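Local coordinates for Tat-secreted protein Rv2525c (Mycobacterium tuberculosis, PDB 4PMR) that may act as a peptidoglycan hydrolase with glycosidase activity and, in vitro, hydrolyses p-nitrophenyl esters, preferring the butyrate, at residues S108-P113 and H162-P167. Numbering follows the deposited sequence. Where two conformers were deposited one is given.
Sequences SIDDNP and HNWGSP
His162 and Trp164 reach from the loop after strand 158-161 to 109-112, His162 meeting backbone carbonyls with its edge and Trp164 laying a face on Asp111 and Asn112. NE2 of His162 donates to Ile109 O at 2.8 Å, an N-H...O angle of 150°, with the acceptor in the imidazole plane and the donor in the carbonyl plane. The same carbonyl takes a weak bond from Asp111 N, closing an inverse gamma turn centred on Asp110. His162 ND1 accepts a hydrogen bond from Trp164 N (3.2 Å), again in plane, so the imidazole is tied at both nitrogens and its rotation is fixed. The indole of Trp164 lies against the chain that follows: Asn112 CB makes a CH-pi contact 3.6 Å from the centroid of the five-membered ring, while Trp164 CZ3 comes within 3.5 Å of Asp111 CA. With CG anti to the backbone N (chi1 -173°), Asn112 carries its amide past the indole, the planes 57° apart, to set OD1 3.4 Å from Gly165 CA; that OD1 also accepts a hydrogen bond from Lys145. Gly165 sits in a type II turn from Asn163 to Ser166, and Ser166 OG bonds His162 O at 2.7 Å. The carboxylates of Asp110 and Asp111 turn to Gln67 and Trp76, and a bound buffer molecule touches Asp110. The contact joins the loops after parallel strands 105-108 and 158-161, which flank strand 138-142, at the C-terminal end of the strands of a TIM-barrel-like glycoside hydrolase domain, where active sites of that fold usually lie.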
ATOM      1  N   SER A 108       0.869   3.834  -4.006  1.00 10.89           N
ATOM      2  CA  SER A 108       1.904   4.467  -3.189  1.00 11.19           C
ATOM      3  C   SER A 108       2.404   5.795  -3.714  1.00 13.44           C
ATOM      4  O   SER A 108       2.704   5.944  -4.900  1.00 13.42           O
ATOM      5  CB  SER A 108       3.119   3.557  -3.007  1.00 15.78           C
ATOM      6  OG  SER A 108       2.728   2.313  -2.446  1.00 23.45           O
ATOM      7  N   ILE A 109       2.484   6.751  -2.786  1.00  7.46           N
ATOM      8  CA  ILE A 109       3.135   8.046  -2.905  1.00  8.22           C
ATOM      9  C   ILE A 109       4.265   7.968  -1.887  1.00 14.13           C
ATOM     10  O   ILE A 109       4.155   8.537  -0.802  1.00 12.61           O
ATOM     11  CB  ILE A 109       2.199   9.277  -2.696  1.00 11.21           C
ATOM     12  CG1 ILE A 109       0.829   9.131  -3.481  1.00 10.28           C
ATOM     13  CG2 ILE A 109       2.963  10.603  -3.020  1.00 12.43           C
ATOM     14  CD1 ILE A 109       0.890   8.918  -5.072  1.00 12.98           C
ATOM     15  N   ASP A 110       5.303   7.170  -2.193  1.00 12.79           N
ATOM     16  CA  ASP A 110       6.446   6.952  -1.297  1.00 13.19           C
ATOM     17  C   ASP A 110       7.396   8.138  -1.456  1.00 16.25           C
ATOM     18  O   ASP A 110       8.523   7.982  -1.916  1.00 15.66           O
ATOM     19  CB  ASP A 110       7.117   5.599  -1.624  1.00 14.17           C
ATOM     20  CG  ASP A 110       8.397   5.308  -0.859  1.00 20.31           C
ATOM     21  OD1 ASP A 110       8.550   5.834   0.277  1.00 20.40           O
ATOM     22  OD2 ASP A 110       9.281   4.630  -1.424  1.00 17.95           O
ATOM     23  N   ASP A 111       6.904   9.336  -1.089  1.00 11.68           N
ATOM     24  CA  ASP A 111       7.570  10.621  -1.295  1.00 12.10           C
ATOM     25  C   ASP A 111       7.048  11.682  -0.358  1.00 13.87           C
ATOM     26  O   ASP A 111       6.044  11.471   0.336  1.00 12.18           O
ATOM     27  CB  ASP A 111       7.331  11.088  -2.754  1.00 14.25           C
ATOM     28  CG  ASP A 111       8.235  10.405  -3.764  1.00 24.46           C
ATOM     29  OD1 ASP A 111       9.446  10.701  -3.768  1.00 28.08           O
ATOM     30  OD2 ASP A 111       7.756   9.503  -4.463  1.00 25.38           O
ATOM     31  N   ASN A 112       7.704  12.845  -0.382  1.00 10.65           N
ATOM     32  CA  ASN A 112       7.332  14.042   0.366  1.00 10.89           C
ATOM     33  C   ASN A 112       7.099  15.153  -0.677  1.00 14.15           C
ATOM     34  O   ASN A 112       7.942  16.034  -0.852  1.00 12.13           O
ATOM     35  CB  ASN A 112       8.424  14.396   1.396  1.00 12.46           C
ATOM     36  CG  ASN A 112       8.008  15.523   2.299  1.00 15.39           C
ATOM     37  OD1 ASN A 112       6.834  15.906   2.344  1.00 14.77           O
ATOM     38  ND2 ASN A 112       8.965  16.110   3.007  1.00 11.06           N
ATOM     39  N   PRO A 113       6.019  15.057  -1.490  1.00 13.70           N
ATOM     40  CA  PRO A 113       5.882  16.005  -2.605  1.00 14.03           C
ATOM     41  C   PRO A 113       5.467  17.406  -2.195  1.00 15.97           C
ATOM     42  O   PRO A 113       4.862  17.610  -1.144  1.00 14.33           O
ATOM     43  CB  PRO A 113       4.788  15.363  -3.464  1.00 14.98           C
ATOM     44  CG  PRO A 113       3.910  14.672  -2.434  1.00 19.13           C
ATOM     45  CD  PRO A 113       4.917  14.067  -1.501  1.00 14.62           C
ATOM     46  N   HIS A 162       2.214   7.512   6.059  1.00  8.13           N
ATOM     47  CA  HIS A 162       3.660   7.329   6.279  1.00  8.24           C
ATOM     48  C   HIS A 162       4.199   8.616   6.916  1.00 13.23           C
ATOM     49  O   HIS A 162       3.511   9.643   6.864  1.00 12.23           O
ATOM     50  CB  HIS A 162       4.440   6.872   5.034  1.00  7.99           C
ATOM     51  CG  HIS A 162       4.564   7.851   3.906  1.00 10.23           C
ATOM     52  ND1 HIS A 162       5.374   8.960   4.004  1.00 10.91           N
ATOM     53  CD2 HIS A 162       4.146   7.730   2.619  1.00 10.54           C
ATOM     54  CE1 HIS A 162       5.322   9.552   2.821  1.00  9.95           C
ATOM     55  NE2 HIS A 162       4.608   8.842   1.951  1.00 10.15           N
ATOM     56  N   ASN A 163       5.389   8.573   7.549  1.00 10.97           N
ATOM     57  CA  ASN A 163       5.753   9.805   8.240  0.50 11.59           C
ATOM     58  C   ASN A 163       6.835  10.644   7.533  1.00 16.11           C
ATOM     59  O   ASN A 163       7.264  11.639   8.097  1.00 16.02           O
ATOM     60  CB  ASN A 163       6.108   9.533   9.688  0.50 13.21           C
ATOM     61  CG  ASN A 163       4.872   9.159  10.496  0.50 23.40           C
ATOM     62  OD1 ASN A 163       3.747   9.637  10.251  0.50  7.18           O
ATOM     63  ND2 ASN A 163       5.057   8.312  11.494  0.50 23.54           N
ATOM     64  N   TRP A 164       7.116  10.380   6.247  1.00 13.75           N
ATOM     65  CA  TRP A 164       8.015  11.263   5.513  1.00 12.91           C
ATOM     66  C   TRP A 164       7.278  12.536   5.041  1.00 16.28           C
ATOM     67  O   TRP A 164       6.631  12.566   3.988  1.00 14.52           O
ATOM     68  CB  TRP A 164       8.655  10.504   4.359  1.00 12.01           C
ATOM     69  CG  TRP A 164       9.673  11.269   3.567  1.00 14.57           C
ATOM     70  CD1 TRP A 164      10.339  12.406   3.931  1.00 18.50           C
ATOM     71  CD2 TRP A 164      10.185  10.895   2.290  1.00 14.66           C
ATOM     72  NE1 TRP A 164      11.177  12.806   2.918  1.00 17.93           N
ATOM     73  CE2 TRP A 164      11.119  11.885   1.906  1.00 19.07           C
ATOM     74  CE3 TRP A 164       9.941   9.813   1.424  1.00 15.91           C
ATOM     75  CZ2 TRP A 164      11.810  11.827   0.694  1.00 19.19           C
ATOM     76  CZ3 TRP A 164      10.645   9.748   0.228  1.00 18.08           C
ATOM     77  CH2 TRP A 164      11.552  10.753  -0.132  1.00 19.37           C
ATOM     78  N   GLY A 165       7.413  13.578   5.843  1.00 13.93           N
ATOM     79  CA  GLY A 165       6.753  14.853   5.608  1.00 14.94           C
ATOM     80  C   GLY A 165       5.550  15.050   6.513  1.00 18.43           C
ATOM     81  O   GLY A 165       4.882  16.081   6.427  1.00 19.25           O
ATOM     82  N   SER A 166       5.251  14.066   7.385  1.00 12.90           N
ATOM     83  CA  SER A 166       4.160  14.205   8.343  1.00 11.97           C
ATOM     84  C   SER A 166       4.682  14.889   9.619  1.00 16.16           C
ATOM     85  O   SER A 166       5.776  14.534  10.054  1.00 14.00           O
ATOM     86  CB  SER A 166       3.541  12.849   8.680  1.00 11.67           C
ATOM     87  OG  SER A 166       2.972  12.215   7.545  1.00 15.30           O
ATOM     88  N   PRO A 167       3.992  15.857  10.269  1.00 14.43           N
ATOM     89  CA  PRO A 167       4.569  16.413  11.513  1.00 14.74           C
ATOM     90  C   PRO A 167       4.667  15.305  12.563  1.00 16.67           C
ATOM     91  O   PRO A 167       3.796  14.429  12.615  1.00 13.61           O
ATOM     92  CB  PRO A 167       3.585  17.525  11.915  1.00 17.47           C
ATOM     93  CG  PRO A 167       2.783  17.802  10.678  1.00 21.04           C
ATOM     94  CD  PRO A 167       2.698  16.486   9.954  1.00 16.03           C
TER